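Local coordinates for PGRP-Hd - Peptidoglycan recognition protein homologue (PDB 3EP1) that probably recognises bacterial peptidoglycan as a homologue of the innate-immune peptidoglycan recognition proteins, whose fold it shares with N-acetylmuramoyl-L-alanine amidases, at residues A[23-31]-A[141-149]. Residues are numbered along the deposited sequence; the frame is centred on the assembly and turned at random.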
ATOM      1  N   ASN A  23     -11.651   4.061  15.485  1.00 38.68           N
ATOM      2  CA  ASN A  23     -10.730   3.602  16.527  1.00 39.32           C
ATOM      3  C   ASN A  23     -10.260   2.181  16.225  1.00 40.06           C
ATOM      4  O   ASN A  23     -11.044   1.232  16.298  1.00 41.23           O
ATOM      5  CB  ASN A  23     -11.411   3.645  17.894  1.00 39.21           C
ATOM      6  N   GLY A  24      -8.983   2.038  15.884  1.00 39.44           N
ATOM      7  CA  GLY A  24      -8.445   0.725  15.593  1.00 38.84           C
ATOM      8  C   GLY A  24      -8.523   0.357  14.124  1.00 39.33           C
ATOM      9  O   GLY A  24      -9.289   0.955  13.359  1.00 39.44           O
ATOM     10  N   ARG A  25      -7.718  -0.622  13.722  1.00 37.71           N
ATOM     11  CA  ARG A  25      -7.724  -1.072  12.344  1.00 37.30           C
ATOM     12  C   ARG A  25      -9.064  -1.723  12.049  1.00 36.04           C
ATOM     13  O   ARG A  25      -9.874  -1.969  12.957  1.00 36.61           O
ATOM     14  CB  ARG A  25      -6.620  -2.097  12.095  1.00 39.33           C
ATOM     15  CG  ARG A  25      -5.217  -1.548  12.182  1.00 41.68           C
ATOM     16  CD  ARG A  25      -4.537  -2.037  13.441  1.00 43.36           C
ATOM     17  NE  ARG A  25      -4.547  -3.493  13.495  1.00 45.82           N
ATOM     18  CZ  ARG A  25      -3.834  -4.215  14.354  1.00 46.77           C
ATOM     19  NH1 ARG A  25      -3.052  -3.614  15.234  1.00 47.82           N
ATOM     20  NH2 ARG A  25      -3.897  -5.540  14.321  1.00 47.91           N
ATOM     21  N   ALA A  26      -9.299  -1.990  10.774  1.00 32.89           N
ATOM     22  CA  ALA A  26     -10.529  -2.632  10.358  1.00 30.08           C
ATOM     23  C   ALA A  26     -10.134  -4.083  10.225  1.00 28.48           C
ATOM     24  O   ALA A  26      -9.072  -4.391   9.684  1.00 28.55           O
ATOM     25  CB  ALA A  26     -10.996  -2.073   9.021  1.00 28.92           C
ATOM     26  N   ASP A  27     -10.967  -4.976  10.743  1.00 26.56           N
ATOM     27  CA  ASP A  27     -10.660  -6.382  10.668  1.00 25.17           C
ATOM     28  C   ASP A  27     -11.471  -7.090   9.599  1.00 25.15           C
ATOM     29  O   ASP A  27     -11.313  -8.289   9.392  1.00 24.85           O
ATOM     30  CB  ASP A  27     -10.838  -7.040  12.044  1.00 27.81           C
ATOM     31  CG  ASP A  27     -12.235  -6.875  12.608  1.00 29.10           C
ATOM     32  OD1 ASP A  27     -12.786  -5.758  12.566  1.00 29.30           O
ATOM     33  OD2 ASP A  27     -12.777  -7.869  13.118  1.00 31.99           O
ATOM     34  N   GLU A  28     -12.330  -6.349   8.905  1.00 23.65           N
ATOM     35  CA  GLU A  28     -13.114  -6.953   7.831  1.00 23.91           C
ATOM     36  C   GLU A  28     -13.466  -6.008   6.679  1.00 22.01           C
ATOM     37  O   GLU A  28     -13.700  -4.818   6.872  1.00 20.42           O
ATOM     38  CB  GLU A  28     -14.376  -7.626   8.396  1.00 24.79           C
ATOM     39  CG  GLU A  28     -15.289  -6.741   9.224  1.00 27.37           C
ATOM     40  CD  GLU A  28     -16.234  -7.563  10.087  1.00 26.86           C
ATOM     41  OE1 GLU A  28     -17.070  -6.977  10.806  1.00 26.01           O
ATOM     42  OE2 GLU A  28     -16.128  -8.805  10.042  1.00 28.47           O
ATOM     43  N   ILE A  29     -13.476  -6.558   5.470  1.00 21.22           N
ATOM     44  CA  ILE A  29     -13.790  -5.791   4.270  1.00 21.40           C
ATOM     45  C   ILE A  29     -15.122  -6.249   3.683  1.00 20.48           C
ATOM     46  O   ILE A  29     -15.284  -7.419   3.338  1.00 21.04           O
ATOM     47  CB  ILE A  29     -12.702  -5.969   3.180  1.00 21.75           C
ATOM     48  CG1 ILE A  29     -11.367  -5.375   3.642  1.00 23.81           C
ATOM     49  CG2 ILE A  29     -13.145  -5.294   1.898  1.00 22.47           C
ATOM     50  CD1 ILE A  29     -10.672  -6.134   4.745  1.00 23.55           C
ATOM     51  N   PHE A  30     -16.073  -5.331   3.569  1.00 19.70           N
ATOM     52  CA  PHE A  30     -17.379  -5.671   3.012  1.00 19.26           C
ATOM     53  C   PHE A  30     -17.463  -5.281   1.547  1.00 18.87           C
ATOM     54  O   PHE A  30     -17.267  -4.119   1.200  1.00 15.95           O
ATOM     55  CB  PHE A  30     -18.491  -4.977   3.806  1.00 17.51           C
ATOM     56  CG  PHE A  30     -18.666  -5.522   5.191  1.00 19.67           C
ATOM     57  CD1 PHE A  30     -19.075  -6.842   5.383  1.00 19.87           C
ATOM     58  CD2 PHE A  30     -18.385  -4.738   6.303  1.00 18.18           C
ATOM     59  CE1 PHE A  30     -19.196  -7.374   6.664  1.00 20.14           C
ATOM     60  CE2 PHE A  30     -18.503  -5.260   7.593  1.00 20.74           C
ATOM     61  CZ  PHE A  30     -18.909  -6.580   7.771  1.00 20.64           C
ATOM     62  N   LEU A  31     -17.762  -6.260   0.693  1.00 19.08           N
ATOM     63  CA  LEU A  31     -17.864  -6.036  -0.747  1.00 20.03           C
ATOM     64  C   LEU A  31     -19.286  -5.826  -1.247  1.00 19.29           C
ATOM     65  O   LEU A  31     -20.169  -6.655  -1.015  1.00 22.30           O
ATOM     66  CB  LEU A  31     -17.235  -7.204  -1.515  1.00 21.25           C
ATOM     67  CG  LEU A  31     -15.744  -7.131  -1.864  1.00 25.62           C
ATOM     68  CD1 LEU A  31     -15.363  -8.348  -2.691  1.00 26.70           C
ATOM     69  CD2 LEU A  31     -15.447  -5.869  -2.658  1.00 22.91           C
ATOM     70  N   ALA A 141      -0.248  -3.497   4.976  1.00 22.48           N
ATOM     71  CA  ALA A 141       1.115  -3.016   5.132  1.00 22.82           C
ATOM     72  C   ALA A 141       1.115  -1.707   5.919  1.00 22.86           C
ATOM     73  O   ALA A 141       1.971  -1.498   6.781  1.00 22.38           O
ATOM     74  CB  ALA A 141       1.756  -2.809   3.764  1.00 21.35           C
ATOM     75  N   ALA A 142       0.144  -0.839   5.626  1.00 22.58           N
ATOM     76  CA  ALA A 142       0.022   0.454   6.303  1.00 21.78           C
ATOM     77  C   ALA A 142      -0.711   0.365   7.638  1.00 22.69           C
ATOM     78  O   ALA A 142      -1.000   1.383   8.261  1.00 20.87           O
ATOM     79  CB  ALA A 142      -0.682   1.454   5.406  1.00 24.19           C
ATOM     80  N   GLU A 143      -1.020  -0.852   8.066  1.00 23.35           N
ATOM     81  CA  GLU A 143      -1.699  -1.066   9.336  1.00 25.34           C
ATOM     82  C   GLU A 143      -3.106  -0.453   9.404  1.00 25.38           C
ATOM     83  O   GLU A 143      -3.542  -0.023  10.468  1.00 27.83           O
ATOM     84  CB  GLU A 143      -0.824  -0.513  10.471  1.00 27.73           C
ATOM     85  CG  GLU A 143      -0.754  -1.382  11.726  1.00 32.56           C
ATOM     86  CD  GLU A 143       0.566  -1.212  12.474  1.00 36.37           C
ATOM     87  OE1 GLU A 143       0.971  -0.051  12.732  1.00 38.41           O
ATOM     88  OE2 GLU A 143       1.205  -2.239  12.805  1.00 36.63           O
ATOM     89  N   GLU A 144      -3.813  -0.407   8.281  1.00 23.93           N
ATOM     90  CA  GLU A 144      -5.175   0.134   8.267  1.00 23.80           C
ATOM     91  C   GLU A 144      -6.163  -1.031   8.384  1.00 23.58           C
ATOM     92  O   GLU A 144      -7.288  -0.875   8.864  1.00 25.26           O
ATOM     93  CB  GLU A 144      -5.438   0.917   6.977  1.00 22.49           C
ATOM     94  CG  GLU A 144      -4.613   2.187   6.820  1.00 25.05           C
ATOM     95  CD  GLU A 144      -5.022   3.298   7.775  1.00 27.87           C
ATOM     96  OE1 GLU A 144      -4.460   4.410   7.667  1.00 31.62           O
ATOM     97  OE2 GLU A 144      -5.906   3.073   8.632  1.00 30.07           O
ATOM     98  N   LEU A 145      -5.720  -2.195   7.929  1.00 22.87           N
ATOM     99  CA  LEU A 145      -6.496  -3.423   7.980  1.00 22.40           C
ATOM    100  C   LEU A 145      -5.664  -4.431   8.773  1.00 22.56           C
ATOM    101  O   LEU A 145      -4.450  -4.474   8.619  1.00 20.79           O
ATOM    102  CB  LEU A 145      -6.712  -3.987   6.573  1.00 22.12           C
ATOM    103  CG  LEU A 145      -7.523  -3.238   5.521  1.00 20.77           C
ATOM    104  CD1 LEU A 145      -7.433  -3.990   4.208  1.00 19.05           C
ATOM    105  CD2 LEU A 145      -8.970  -3.118   5.977  1.00 23.09           C
ATOM    106  N   SER A 146      -6.315  -5.247   9.597  1.00 22.87           N
ATOM    107  CA  SER A 146      -5.609  -6.255  10.388  1.00 24.07           C
ATOM    108  C   SER A 146      -4.998  -7.307   9.462  1.00 25.50           C
ATOM    109  O   SER A 146      -5.405  -7.428   8.309  1.00 24.95           O
ATOM    110  CB  SER A 146      -6.559  -6.918  11.383  1.00 22.16           C
ATOM    111  OG  SER A 146      -7.619  -7.564  10.708  1.00 28.00           O
ATOM    112  N   SER A 147      -4.032  -8.072   9.973  1.00 26.90           N
ATOM    113  CA  SER A 147      -3.343  -9.085   9.175  1.00 27.63           C
ATOM    114  C   SER A 147      -4.179 -10.274   8.711  1.00 28.34           C
ATOM    115  O   SER A 147      -3.771 -11.006   7.808  1.00 28.78           O
ATOM    116  CB  SER A 147      -2.085  -9.592   9.914  1.00 30.29           C
ATOM    117  OG  SER A 147      -2.366 -10.128  11.202  1.00 32.82           O
ATOM    118  N   GLY A 148      -5.347 -10.473   9.309  1.00 27.72           N
ATOM    119  CA  GLY A 148      -6.181 -11.589   8.899  1.00 26.48           C
ATOM    120  C   GLY A 148      -7.546 -11.173   8.383  1.00 27.62           C
ATOM    121  O   GLY A 148      -8.391 -12.029   8.121  1.00 26.10           O
ATOM    122  N   ALA A 149      -7.755  -9.865   8.239  1.00 26.97           N
ATOM    123  CA  ALA A 149      -9.022  -9.310   7.756  1.00 29.06           C
ATOM    124  C   ALA A 149      -9.714 -10.205   6.741  1.00 30.09           C
ATOM    125  O   ALA A 149      -9.105 -10.638   5.768  1.00 30.22           O
ATOM    126  CB  ALA A 149      -8.784  -7.920   7.148  1.00 28.64           C
TER
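A26 and L145 pair as a parallel beta bridge in which A26 bonds through both its N and its O to the residues on either side of L145: A26 N donates to E144 O at 3.0 Å, nearly straight at 168°, and A26 O accepts S146 N at 2.9 Å. Residues 145-146 thus pair with the start of strand 26-33, which in the central mixed sheet of the PGRP/amidase fold runs between strand 110-115 and the edge strand 149-152. A type I turn from S146 to A149 then takes the chain round a corner into strand 149-152, which joins that sheet beside 26-33, R150 taking up backbone bonding with D27 and I29. Two CA-H...O contacts reinforce the join, L145 CA to A26 O at 3.2 Å and A149 CA to D27 O at 3.0 Å.

On the face that carries the A26 and L145 side chains, L145 CD2 lies 3.8 Å from A26 CB. I29 and L145 cross at about a right angle, I29 CD1 reaching L145 CD2 at 3.7 Å. I111 of strand 110-115 and I136 of helix 126-141 also touch L145, so the cluster ties sheet to helix. That helix closes in a Schellman motif, with E143 at positive phi as C-prime, which brings the chain round to E144.

At the outer margin, R25 bends at chi2 and chi3, and S146 CB sits at the guanidinium edge near its plane. S146 OG lies 3.3 Å from D27 CA. I29 CD1 meets the A149 CB methyl at 3.5 Å.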